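Side-chain contacts in periplasmic solute binding protein (Pectobacterium atrosepticum, PDB 4RY1), which probably binds a sugar in the periplasm and delivers it to an ABC-type transporter: residues I7-W10 / R15-A18; A40-Y45 / W66-Q71; G207-L212 / K383-N388; N231-R236 / S257-K262. All blocks are in the same frame, centred on the assembly; numbering follows the deposited sequence.

Contact 1 (I7-W10 / R15-A18); sequences ISWW and RHEA. With ACT (acetate ion), chain F.
Trp9 meets His16, and Trp10 meets Arg15, where the end of strand 3-10 faces the first turns of the helix that follows it. The indole of Trp9 reaches toward the helix by its pyrrole side. Its N-H is given to the imidazole, NE1 to ND1 of His16 at 2.9 Å, and the bond is bent, with an angle of 135° at the hydrogen. The acceptor is met almost in the imidazole plane, while ND1 is tilted somewhat out of the indole plane; the two rings touch rim to rim, their planes 59° apart, and do not stack. Because this bond uses ND1 as an acceptor, the proton of a neutral His16 would sit on NE2.

At Trp10 the backbone takes over. Its carbonyl O accepts a nearly straight bond from NH1 of Arg15, 3.0 Å long and in the plane of the guanidinium. The arginine chain leaves the helix extended and bends only at chi3 (-63°), which brings the guanidinium alongside the Trp10 indole. A bound acetate, probably from the crystallisation liquor, joins the two: its OXT lies 3.0 Å from Arg15 NH2 in a straight bond, and its O takes Arg15 NH1 at 3.1 Å and, weakly, Trp10 NE1. Gln322 O holds Arg15 NE, fixing the guanidinium further.

Both segments belong to the beta-alpha-beta unit of strand 3-10, helix 13-29 and strand 33-40. Trp9 packs on Leu20 and Ile23 of the helix and on Ala37 and Tyr39 of strand 33-40, filling the layer between helix and sheet.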
loop_
_atom_site.group_PDB
_atom_site.type_symbol
_atom_site.label_atom_id
_atom_site.label_comp_id
_atom_site.label_asym_id
_atom_site.label_seq_id
_atom_site.Cartn_x
_atom_site.Cartn_y
_atom_site.Cartn_z
ATOM N N ILE A 7 -3.479 22.230 4.652
ATOM C CA ILE A 7 -3.328 20.900 3.996
ATOM C C ILE A 7 -2.273 20.074 4.721
ATOM O O ILE A 7 -1.175 20.562 4.986
ATOM C CB ILE A 7 -3.005 21.013 2.471
ATOM C CG1 ILE A 7 -2.804 19.632 1.862
ATOM C CG2 ILE A 7 -1.822 21.910 2.222
ATOM C CD1 ILE A 7 -2.788 19.640 0.340
ATOM N N SER A 8 -2.639 18.846 5.075
ATOM C CA SER A 8 -1.710 17.893 5.647
ATOM C C SER A 8 -1.400 16.705 4.760
ATOM O O SER A 8 -2.246 16.221 3.995
ATOM C CB SER A 8 -2.186 17.381 7.011
ATOM O OG SER A 8 -3.367 16.565 6.943
ATOM N N TRP A 9 -0.191 16.212 4.920
ATOM C CA TRP A 9 0.228 14.970 4.282
ATOM C C TRP A 9 1.432 14.370 5.005
ATOM O O TRP A 9 2.011 15.011 5.867
ATOM C CB TRP A 9 0.553 15.178 2.773
ATOM C CG TRP A 9 1.850 15.920 2.515
ATOM C CD1 TRP A 9 3.075 15.373 2.324
ATOM C CD2 TRP A 9 2.030 17.332 2.477
ATOM N NE1 TRP A 9 4.004 16.349 2.130
ATOM C CE2 TRP A 9 3.403 17.569 2.231
ATOM C CE3 TRP A 9 1.170 18.429 2.618
ATOM C CZ2 TRP A 9 3.946 18.849 2.157
ATOM C CZ3 TRP A 9 1.710 19.702 2.539
ATOM C CH2 TRP A 9 3.089 19.903 2.283
ATOM N N TRP A 10 1.791 13.144 4.649
ATOM C CA TRP A 10 3.018 12.508 5.136
ATOM C C TRP A 10 3.885 12.104 3.959
ATOM O O TRP A 10 3.419 12.004 2.817
ATOM C CB TRP A 10 2.728 11.252 5.968
ATOM C CG TRP A 10 2.183 10.108 5.156
ATOM C CD1 TRP A 10 2.888 9.156 4.486
ATOM C CD2 TRP A 10 0.816 9.833 4.909
ATOM N NE1 TRP A 10 2.051 8.321 3.824
ATOM C CE2 TRP A 10 0.760 8.682 4.098
ATOM C CE3 TRP A 10 -0.373 10.414 5.338
ATOM C CZ2 TRP A 10 -0.439 8.141 3.671
ATOM C CZ3 TRP A 10 -1.548 9.878 4.908
ATOM C CH2 TRP A 10 -1.588 8.755 4.096
ATOM N N ARG A 15 8.896 13.970 -1.590
ATOM C CA ARG A 15 7.478 14.275 -1.677
ATOM C C ARG A 15 7.186 15.646 -1.069
ATOM O O ARG A 15 6.359 16.395 -1.597
ATOM C CB ARG A 15 6.622 13.161 -1.025
ATOM C CG ARG A 15 5.129 13.478 -1.060
ATOM C CD ARG A 15 4.283 12.415 -0.408
ATOM N NE ARG A 15 4.350 11.126 -1.071
ATOM C CZ ARG A 15 4.117 9.954 -0.492
ATOM N NH1 ARG A 15 3.789 9.886 0.790
ATOM N NH2 ARG A 15 4.174 8.833 -1.204
ATOM N N HIS A 16 7.838 15.972 0.045
ATOM C CA HIS A 16 7.585 17.273 0.667
ATOM C C HIS A 16 7.926 18.427 -0.268
ATOM O O HIS A 16 7.139 19.365 -0.426
ATOM C CB HIS A 16 8.355 17.446 1.977
ATOM C CG HIS A 16 7.964 16.500 3.052
ATOM N ND1 HIS A 16 6.717 15.930 3.150
ATOM C CD2 HIS A 16 8.686 16.020 4.084
ATOM C CE1 HIS A 16 6.682 15.141 4.201
ATOM N NE2 HIS A 16 7.864 15.182 4.789
ATOM N N GLU A 17 9.103 18.358 -0.888
ATOM C CA GLU A 17 9.507 19.433 -1.807
ATOM C C GLU A 17 8.503 19.587 -2.954
ATOM O O GLU A 17 8.103 20.684 -3.327
ATOM C CB GLU A 17 10.908 19.190 -2.365
ATOM C CG GLU A 17 11.369 20.322 -3.288
ATOM C CD GLU A 17 12.603 19.971 -4.093
ATOM O OE1 GLU A 17 13.403 19.095 -3.688
ATOM O OE2 GLU A 17 12.776 20.557 -5.183
ATOM N N ALA A 18 8.118 18.465 -3.521
ATOM C CA ALA A 18 7.265 18.482 -4.695
ATOM C C ALA A 18 5.889 19.009 -4.333
ATOM O O ALA A 18 5.243 19.706 -5.112
ATOM C CB ALA A 18 7.177 17.087 -5.270
HETATM C C ACT F . 4.488 6.224 1.192
HETATM O O ACT F . 4.475 7.171 2.013
HETATM O OXT ACT F . 3.719 6.261 0.218
HETATM C CH3 ACT F . 5.410 5.035 1.343
#

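Contact 2 (A40-Y45 / W66-Q71); sequences AGWDGY and WNWLPQ
Trp68 pushes the six-membered end of its indole between Trp42 and Tyr45, forming an aromatic cluster at the ends of the parallel strands in a periplasmic-binding-protein fold. The loop after strand 33-40 supplies Trp42 and Tyr45, and the segment leading into helix 69-74 supplies Trp68.

The backbone turns here, with Leu69 N bonded to Trp66 O, and Trp68 is left directed at the loop. With CG beside its own backbone N (chi1 -56°) and the ring turned by a small chi2, its benzo rim leads. CZ2 of Trp68 comes to 3.7 Å from CH2 of Trp42. The two indoles run past each other in opposite senses, their planes only 18° apart, but the six-membered centroids are 5.9 Å apart and neither ring covers the other, so the contact is rim to rim.

The side chain of Tyr45 runs at about a right angle to that of Trp68, and its CD1-CE1 side lies at the indole edge. The phenol is held from its far end, where OH is bonded to Arg63 O and Ser8 OG. Trp10 meets all three aromatic rings, so the cluster continues onto strand 3-10. A glycerol near Trp42, probably from the crystallisation liquor, is consistent with a pocket on this side. The closest approach of Tyr45 to the Trp68 rim is from CD1 to CH2, 3.7 Å.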
loop_
_atom_site.group_PDB
_atom_site.type_symbol
_atom_site.label_atom_id
_atom_site.label_comp_id
_atom_site.label_asym_id
_atom_site.label_seq_id
_atom_site.Cartn_x
_atom_site.Cartn_y
_atom_site.Cartn_z
ATOM N N ALA A 40 4.485 16.059 7.596
ATOM C CA ALA A 40 4.949 15.228 8.659
ATOM C C ALA A 40 5.449 13.909 8.117
ATOM O O ALA A 40 5.413 13.632 6.923
ATOM C CB ALA A 40 3.815 15.003 9.654
ATOM N N GLY A 41 5.963 13.118 9.032
ATOM C CA GLY A 41 6.279 11.743 8.759
ATOM C C GLY A 41 5.053 10.888 9.034
ATOM O O GLY A 41 4.130 11.289 9.714
ATOM N N TRP A 42 5.076 9.714 8.441
ATOM C CA TRP A 42 4.035 8.694 8.527
ATOM C C TRP A 42 3.772 8.213 9.945
ATOM O O TRP A 42 2.619 8.053 10.348
ATOM C CB TRP A 42 4.485 7.528 7.669
ATOM C CG TRP A 42 3.746 6.305 7.871
ATOM C CD1 TRP A 42 4.193 5.159 8.464
ATOM C CD2 TRP A 42 2.410 6.056 7.464
ATOM N NE1 TRP A 42 3.201 4.211 8.455
ATOM C CE2 TRP A 42 2.096 4.740 7.841
ATOM C CE3 TRP A 42 1.440 6.821 6.811
ATOM C CZ2 TRP A 42 0.851 4.173 7.591
ATOM C CZ3 TRP A 42 0.218 6.262 6.568
ATOM C CH2 TRP A 42 -0.073 4.952 6.950
ATOM N N ASP A 43 4.839 7.996 10.703
ATOM C CA ASP A 43 4.695 7.568 12.092
ATOM C C ASP A 43 3.948 8.641 12.850
ATOM O O ASP A 43 4.386 9.787 12.901
ATOM C CB ASP A 43 6.056 7.403 12.770
ATOM C CG ASP A 43 6.850 6.251 12.215
ATOM O OD1 ASP A 43 6.281 5.416 11.477
ATOM O OD2 ASP A 43 8.055 6.189 12.516
ATOM N N GLY A 44 2.832 8.291 13.456
ATOM C CA GLY A 44 2.079 9.299 14.206
ATOM C C GLY A 44 1.071 10.139 13.432
ATOM O O GLY A 44 0.298 10.871 14.036
ATOM N N TYR A 45 1.080 10.072 12.105
ATOM C CA TYR A 45 0.136 10.885 11.327
ATOM C C TYR A 45 -1.338 10.535 11.627
ATOM O O TYR A 45 -2.154 11.409 11.894
ATOM C CB TYR A 45 0.425 10.756 9.826
ATOM C CG TYR A 45 -0.438 11.611 8.929
ATOM C CD1 TYR A 45 -1.725 11.222 8.596
ATOM C CD2 TYR A 45 0.041 12.787 8.381
ATOM C CE1 TYR A 45 -2.524 11.984 7.752
ATOM C CE2 TYR A 45 -0.759 13.557 7.540
ATOM C CZ TYR A 45 -2.021 13.144 7.205
ATOM O OH TYR A 45 -2.786 13.890 6.339
ATOM N N TRP A 66 -6.866 4.927 2.198
ATOM C CA TRP A 66 -8.186 4.349 1.881
ATOM C C TRP A 66 -8.734 3.484 3.014
ATOM O O TRP A 66 -9.938 3.480 3.308
ATOM C CB TRP A 66 -8.086 3.568 0.572
ATOM C CG TRP A 66 -9.205 2.647 0.249
ATOM C CD1 TRP A 66 -10.392 2.968 -0.332
ATOM C CD2 TRP A 66 -9.200 1.237 0.423
ATOM N NE1 TRP A 66 -11.143 1.829 -0.505
ATOM C CE2 TRP A 66 -10.417 0.755 -0.061
ATOM C CE3 TRP A 66 -8.268 0.328 0.938
ATOM C CZ2 TRP A 66 -10.729 -0.594 -0.052
ATOM C CZ3 TRP A 66 -8.581 -1.006 0.942
ATOM C CH2 TRP A 66 -9.797 -1.452 0.452
ATOM N N ASN A 67 -7.852 2.751 3.655
ATOM C CA ASN A 67 -8.268 1.839 4.714
ATOM C C ASN A 67 -8.610 2.535 6.019
ATOM O O ASN A 67 -9.015 1.858 6.976
ATOM C CB ASN A 67 -7.198 0.782 4.896
ATOM C CG ASN A 67 -5.824 1.363 4.900
ATOM O OD1 ASN A 67 -5.333 1.870 3.860
ATOM N ND2 ASN A 67 -5.184 1.308 6.028
ATOM N N TRP A 68 -8.515 3.868 6.038
ATOM C CA TRP A 68 -8.988 4.668 7.176
ATOM C C TRP A 68 -10.439 5.088 7.028
ATOM O O TRP A 68 -11.028 5.639 7.974
ATOM C CB TRP A 68 -8.144 5.913 7.422
ATOM C CG TRP A 68 -6.695 5.655 7.636
ATOM C CD1 TRP A 68 -6.071 4.456 7.881
ATOM C CD2 TRP A 68 -5.670 6.633 7.575
ATOM N NE1 TRP A 68 -4.724 4.643 7.979
ATOM C CE2 TRP A 68 -4.450 5.976 7.820
ATOM C CE3 TRP A 68 -5.662 8.023 7.370
ATOM C CZ2 TRP A 68 -3.228 6.649 7.824
ATOM C CZ3 TRP A 68 -4.442 8.690 7.393
ATOM C CH2 TRP A 68 -3.249 8.002 7.600
ATOM N N LEU A 69 -11.039 4.835 5.876
ATOM C CA LEU A 69 -12.428 5.228 5.671
ATOM C C LEU A 69 -13.414 4.517 6.616
ATOM O O LEU A 69 -14.393 5.133 7.040
ATOM C CB LEU A 69 -12.858 5.111 4.211
ATOM C CG LEU A 69 -12.225 6.124 3.263
ATOM C CD1 LEU A 69 -12.755 5.902 1.855
ATOM C CD2 LEU A 69 -12.495 7.555 3.697
ATOM N N PRO A 70 -13.174 3.230 6.970
ATOM C CA PRO A 70 -14.102 2.671 7.993
ATOM C C PRO A 70 -14.127 3.453 9.312
ATOM O O PRO A 70 -15.199 3.785 9.822
ATOM C CB PRO A 70 -13.615 1.231 8.152
ATOM C CG PRO A 70 -13.065 0.932 6.789
ATOM C CD PRO A 70 -12.325 2.178 6.386
ATOM N N GLN A 71 -12.960 3.809 9.813
ATOM C CA GLN A 71 -12.849 4.573 11.061
ATOM C C GLN A 71 -13.528 5.929 10.952
ATOM O O GLN A 71 -14.305 6.328 11.818
ATOM C CB GLN A 71 -11.380 4.767 11.456
ATOM C CG GLN A 71 -11.214 5.726 12.627
ATOM C CD GLN A 71 -9.779 5.887 13.126
ATOM O OE1 GLN A 71 -8.839 5.189 12.679
ATOM N NE2 GLN A 71 -9.603 6.826 14.070
#

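Contact 3 (G207-L212 / K383-N388); sequences GFYKKL and KLDYGN
A single short hydrogen bond carries this contact between two helices far apart in sequence: Tyr209 OH donates a hydrogen bond to OD2 of Asp385 at 2.6 Å. The tyrosine comes from the second half of helix 199-214 and the aspartate from the last turn of helix 371-385, and their side chains arrive from opposite directions. The carboxylate lies at the edge of the phenol ring, the two planes 26° apart. OD2 receives the hydroxyl through its syn lone pair, on the side of OD1, and this geometry also brings OD1 to 3.4 Å from ring atom CE2 of Tyr209.

Tyr209 reaches out with CG anti to the backbone N (chi1 178°), its ring packed on Ile218 and Gln221. Just past Asp385 the helix ends in a Schellman motif: Asn388 N bonds to Lys383 O and Gly387 N to Leu384 O, with Gly387 at positive phi as the C-prime residue.

OD2 of Asp385 has a second donor in the backbone N of Gln221, at the start of helix 221-225. Two donors on one oxygen, one of them at a helix N terminus, would help to stabilise a negative charge on the carboxylate.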
loop_
_atom_site.group_PDB
_atom_site.type_symbol
_atom_site.label_atom_id
_atom_site.label_comp_id
_atom_site.label_asym_id
_atom_site.label_seq_id
_atom_site.Cartn_x
_atom_site.Cartn_y
_atom_site.Cartn_z
ATOM N N GLY A 207 0.146 -22.072 7.440
ATOM C CA GLY A 207 1.033 -23.059 6.801
ATOM C C GLY A 207 1.847 -22.479 5.644
ATOM O O GLY A 207 2.991 -22.843 5.427
ATOM N N PHE A 208 1.224 -21.574 4.896
ATOM C CA PHE A 208 1.856 -20.879 3.764
ATOM C C PHE A 208 3.047 -20.034 4.274
ATOM O O PHE A 208 4.153 -20.080 3.707
ATOM C CB PHE A 208 0.790 -20.039 3.069
ATOM C CG PHE A 208 1.304 -19.145 1.964
ATOM C CD1 PHE A 208 1.444 -19.616 0.668
ATOM C CD2 PHE A 208 1.607 -17.811 2.213
ATOM C CE1 PHE A 208 1.885 -18.792 -0.349
ATOM C CE2 PHE A 208 2.045 -16.985 1.193
ATOM C CZ PHE A 208 2.184 -17.465 -0.085
ATOM N N TYR A 209 2.821 -19.296 5.360
ATOM C CA TYR A 209 3.908 -18.575 6.043
ATOM C C TYR A 209 5.054 -19.516 6.487
ATOM O O TYR A 209 6.233 -19.282 6.211
ATOM C CB TYR A 209 3.389 -17.774 7.243
ATOM C CG TYR A 209 4.537 -17.088 7.939
ATOM C CD1 TYR A 209 5.062 -15.906 7.441
ATOM C CD2 TYR A 209 5.137 -17.645 9.059
ATOM C CE1 TYR A 209 6.133 -15.283 8.049
ATOM C CE2 TYR A 209 6.210 -17.039 9.666
ATOM C CZ TYR A 209 6.703 -15.846 9.170
ATOM O OH TYR A 209 7.788 -15.255 9.776
ATOM N N LYS A 210 4.674 -20.602 7.151
ATOM C CA LYS A 210 5.642 -21.530 7.709
ATOM C C LYS A 210 6.467 -22.102 6.555
ATOM O O LYS A 210 7.685 -22.251 6.654
ATOM C CB LYS A 210 4.913 -22.607 8.511
ATOM C CG LYS A 210 5.794 -23.420 9.450
ATOM C CD LYS A 210 5.115 -24.717 9.872
ATOM C CE LYS A 210 5.906 -25.458 10.942
ATOM N NZ LYS A 210 7.192 -26.047 10.461
ATOM N N LYS A 211 5.809 -22.373 5.434
ATOM C CA LYS A 211 6.518 -22.856 4.249
ATOM C C LYS A 211 7.513 -21.848 3.680
ATOM O O LYS A 211 8.587 -22.203 3.257
ATOM C CB LYS A 211 5.555 -23.299 3.145
ATOM C CG LYS A 211 6.273 -24.136 2.090
ATOM C CD LYS A 211 5.303 -24.794 1.131
ATOM C CE LYS A 211 6.034 -25.689 0.145
ATOM N NZ LYS A 211 5.088 -26.297 -0.828
ATOM N N LEU A 212 7.134 -20.580 3.649
ATOM C CA LEU A 212 8.045 -19.548 3.171
ATOM C C LEU A 212 9.327 -19.523 4.014
ATOM O O LEU A 212 10.431 -19.441 3.481
ATOM C CB LEU A 212 7.352 -18.180 3.206
ATOM C CG LEU A 212 6.230 -17.943 2.185
ATOM C CD1 LEU A 212 5.482 -16.671 2.523
ATOM C CD2 LEU A 212 6.782 -17.839 0.779
ATOM N N LYS A 383 5.048 -15.861 17.532
ATOM C CA LYS A 383 4.831 -17.057 18.345
ATOM C C LYS A 383 5.373 -18.312 17.655
ATOM O O LYS A 383 6.056 -19.143 18.285
ATOM C CB LYS A 383 3.346 -17.214 18.671
ATOM C CG LYS A 383 2.936 -16.482 19.944
ATOM C CD LYS A 383 1.444 -16.175 20.071
ATOM C CE LYS A 383 0.556 -17.013 19.163
ATOM N NZ LYS A 383 -0.895 -16.873 19.462
ATOM N N LEU A 384 5.048 -18.458 16.373
ATOM C CA LEU A 384 5.566 -19.569 15.568
ATOM C C LEU A 384 7.084 -19.568 15.488
ATOM O O LEU A 384 7.730 -20.564 15.794
ATOM C CB LEU A 384 4.988 -19.599 14.154
ATOM C CG LEU A 384 3.511 -19.945 14.015
ATOM C CD1 LEU A 384 3.095 -19.790 12.564
ATOM C CD2 LEU A 384 3.254 -21.360 14.508
ATOM N N ASP A 385 7.636 -18.442 15.069
ATOM C CA ASP A 385 9.068 -18.333 14.780
ATOM C C ASP A 385 10.001 -18.404 15.989
ATOM O O ASP A 385 11.173 -18.769 15.845
ATOM C CB ASP A 385 9.341 -17.038 14.029
ATOM C CG ASP A 385 8.836 -17.057 12.596
ATOM O OD1 ASP A 385 8.350 -18.102 12.117
ATOM O OD2 ASP A 385 8.919 -15.991 11.953
ATOM N N TYR A 386 9.481 -18.038 17.159
ATOM C CA TYR A 386 10.214 -18.158 18.436
ATOM C C TYR A 386 9.956 -19.503 19.161
ATOM O O TYR A 386 10.412 -19.705 20.286
ATOM C CB TYR A 386 9.906 -16.954 19.342
ATOM C CG TYR A 386 10.659 -15.684 18.936
ATOM C CD1 TYR A 386 10.215 -14.889 17.867
ATOM C CD2 TYR A 386 11.808 -15.281 19.606
ATOM C CE1 TYR A 386 10.887 -13.748 17.491
ATOM C CE2 TYR A 386 12.483 -14.132 19.232
ATOM C CZ TYR A 386 12.017 -13.377 18.172
ATOM O OH TYR A 386 12.670 -12.242 17.781
ATOM N N GLY A 387 9.252 -20.420 18.493
ATOM C CA GLY A 387 8.943 -21.762 19.043
ATOM C C GLY A 387 8.002 -21.791 20.224
ATOM O O GLY A 387 8.086 -22.674 21.070
ATOM N N ASN A 388 7.098 -20.836 20.273
ATOM C CA ASN A 388 6.162 -20.721 21.373
ATOM C C ASN A 388 4.769 -21.221 21.025
ATOM O O ASN A 388 3.836 -21.050 21.810
ATOM C CB ASN A 388 6.140 -19.287 21.875
ATOM C CG ASN A 388 7.500 -18.843 22.371
ATOM O OD1 ASN A 388 8.228 -19.622 22.993
ATOM N ND2 ASN A 388 7.853 -17.595 22.101
#

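Contact 4 (N231-R236 / S257-K262); sequences NVYEIR and SSNMPK
The phenol ring of Tyr233 carries CB of Asn231 over the centre of one face, 3.6 Å above its plane, and has ND2 of Asn259 at its edge, in plane, beside CD1. Water 2 also lies in the ring plane at the edge. The amide of Asn259 is turned only 23° from the phenol but stands at 77° to the carboxylate of Glu234.

Asn259 ND2 makes the direct bond between the segments, to Tyr233 O at 3.2 Å. It is straight at the hydrogen and in the plane of the amide, yet it reaches the carbonyl from above its plane and so misses the lone pairs. The same nitrogen lies 3.3 Å from CG of Glu234. Here a 3-10 turn at residues 232-234, before helix 236-239, is joined to the type I beta turn from Ser257 to Met260 at the end of helix 253-257.

Two waters widen the join. Water 1 donates to Tyr233 O and accepts from Asn259 N, while water 2 donates to Glu234 OE2 at 2.7 Å and accepts from Asn259 ND2. Tyr233 O thus has two donors. Glu234 extends beyond CG, which takes OE2 back to Asn231: ND2 of Asn231 bonds to it at 2.9 Å, approaching from above the carboxylate plane. Tyr256 meets the Tyr233 ring edge-to-face, and Asn259 also packs on Ile239.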
loop_
_atom_site.group_PDB
_atom_site.type_symbol
_atom_site.label_atom_id
_atom_site.label_comp_id
_atom_site.label_asym_id
_atom_site.label_seq_id
_atom_site.Cartn_x
_atom_site.Cartn_y
_atom_site.Cartn_z
ATOM N N ASN A 231 14.069 1.068 9.735
ATOM C CA ASN A 231 13.325 0.895 8.502
ATOM C C ASN A 231 14.005 -0.181 7.665
ATOM O O ASN A 231 15.211 -0.158 7.444
ATOM C CB ASN A 231 13.292 2.197 7.702
ATOM C CG ASN A 231 12.403 3.261 8.324
ATOM O OD1 ASN A 231 11.350 2.965 8.902
ATOM N ND2 ASN A 231 12.825 4.514 8.208
ATOM N N VAL A 232 13.234 -1.133 7.174
ATOM C CA VAL A 232 13.841 -2.210 6.376
ATOM C C VAL A 232 14.487 -1.664 5.097
ATOM O O VAL A 232 15.506 -2.180 4.652
ATOM C CB VAL A 232 12.827 -3.329 6.097
ATOM C CG1 VAL A 232 13.373 -4.354 5.113
ATOM C CG2 VAL A 232 12.535 -4.049 7.398
ATOM N N TYR A 233 13.929 -0.575 4.564
ATOM C CA TYR A 233 14.523 0.062 3.382
ATOM C C TYR A 233 15.861 0.755 3.693
ATOM O O TYR A 233 16.521 1.286 2.808
ATOM C CB TYR A 233 13.538 1.004 2.686
ATOM C CG TYR A 233 12.841 2.043 3.535
ATOM C CD1 TYR A 233 13.403 3.298 3.760
ATOM C CD2 TYR A 233 11.566 1.797 4.041
ATOM C CE1 TYR A 233 12.725 4.249 4.506
ATOM C CE2 TYR A 233 10.886 2.739 4.771
ATOM C CZ TYR A 233 11.468 3.965 5.002
ATOM O OH TYR A 233 10.787 4.904 5.742
ATOM N N GLU A 234 16.269 0.714 4.955
ATOM C CA GLU A 234 17.586 1.228 5.413
ATOM C C GLU A 234 18.526 0.150 5.969
ATOM O O GLU A 234 19.660 0.476 6.346
ATOM C CB GLU A 234 17.408 2.322 6.494
ATOM C CG GLU A 234 16.738 3.590 5.994
ATOM C CD GLU A 234 16.200 4.477 7.105
ATOM O OE1 GLU A 234 16.697 4.388 8.239
ATOM O OE2 GLU A 234 15.258 5.266 6.840
ATOM N N ILE A 235 18.102 -1.115 6.046
ATOM C CA ILE A 235 19.007 -2.136 6.608
ATOM C C ILE A 235 19.965 -2.675 5.550
ATOM O O ILE A 235 19.644 -2.735 4.358
ATOM C CB ILE A 235 18.315 -3.298 7.368
ATOM C CG1 ILE A 235 17.570 -4.235 6.408
ATOM C CG2 ILE A 235 17.405 -2.753 8.470
ATOM C CD1 ILE A 235 16.910 -5.431 7.072
ATOM N N ARG A 236 21.129 -3.098 6.010
ATOM C CA ARG A 236 22.202 -3.485 5.110
ATOM C C ARG A 236 21.798 -4.644 4.202
ATOM O O ARG A 236 22.145 -4.627 3.027
ATOM C CB ARG A 236 23.475 -3.850 5.888
ATOM N N SER A 257 13.579 2.194 -3.132
ATOM C CA SER A 257 14.677 2.462 -4.038
ATOM C C SER A 257 15.645 3.505 -3.482
ATOM O O SER A 257 16.798 3.570 -3.908
ATOM C CB SER A 257 14.126 2.962 -5.376
ATOM O OG SER A 257 13.528 1.913 -6.108
ATOM N N SER A 258 15.176 4.277 -2.498
ATOM C CA SER A 258 15.798 5.561 -2.107
ATOM C C SER A 258 17.231 5.411 -1.588
ATOM O O SER A 258 18.083 6.252 -1.854
ATOM C CB SER A 258 14.913 6.319 -1.093
ATOM O OG SER A 258 14.857 5.691 0.192
ATOM N N ASN A 259 17.504 4.321 -0.877
ATOM C CA ASN A 259 18.847 4.090 -0.302
ATOM C C ASN A 259 19.676 2.995 -1.013
ATOM O O ASN A 259 20.735 2.586 -0.515
ATOM C CB ASN A 259 18.728 3.794 1.201
ATOM C CG ASN A 259 17.948 4.871 1.952
ATOM O OD1 ASN A 259 18.211 6.066 1.806
ATOM N ND2 ASN A 259 17.002 4.452 2.769
ATOM N N MET A 260 19.214 2.520 -2.171
ATOM C CA MET A 260 19.958 1.494 -2.930
ATOM C C MET A 260 21.241 2.093 -3.552
ATOM O O MET A 260 21.218 3.260 -3.970
ATOM C CB MET A 260 19.093 0.881 -4.048
ATOM C CG MET A 260 17.923 -0.012 -3.620
ATOM S SD MET A 260 18.243 -1.312 -2.395
ATOM C CE MET A 260 19.068 -2.588 -3.210
ATOM N N PRO A 261 22.347 1.305 -3.640
ATOM C CA PRO A 261 23.537 1.828 -4.334
ATOM C C PRO A 261 23.229 2.138 -5.793
ATOM O O PRO A 261 22.341 1.518 -6.376
ATOM C CB PRO A 261 24.540 0.664 -4.263
ATOM C CG PRO A 261 24.047 -0.214 -3.177
ATOM C CD PRO A 261 22.550 -0.091 -3.209
ATOM N N LYS A 262 23.987 3.067 -6.367
ATOM C CA LYS A 262 23.792 3.548 -7.755
ATOM C C LYS A 262 23.763 2.433 -8.827
ATOM O O LYS A 262 23.008 2.513 -9.804
ATOM C CB LYS A 262 24.880 4.594 -8.105
ATOM C CG LYS A 262 26.046 4.062 -8.936
ATOM C CD LYS A 262 27.372 4.744 -8.638
ATOM C CE LYS A 262 28.534 3.810 -8.954
ATOM N NZ LYS A 262 29.721 4.052 -8.090
HETATM O O HOH W 1 16.339 1.891 0.088
HETATM O O HOH W 2 15.488 6.296 4.324
#

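In the fold
From the N terminus, contact 1 closes the short connection between strand 3-10 and helix 13-29. Contact 2 follows in series, spanning helix 45-55 and strand 61-64 to join the loop at 40-45 to the segment at 66-71. These two touch directly, at Ser8 with Tyr45 and Trp10 with Trp42. Contact 3 opens at helix 199-214 and closes after 170 intervening residues at the end of helix 371-385, and contact 4 falls wholly within that span, joining the loop before helix 236-239 to the one between helix 253-257 and strand 266-268. No contacts cross. Contacts 1 and 3 lie on opposite sides of the chain's centre, about 39 Å apart between centres.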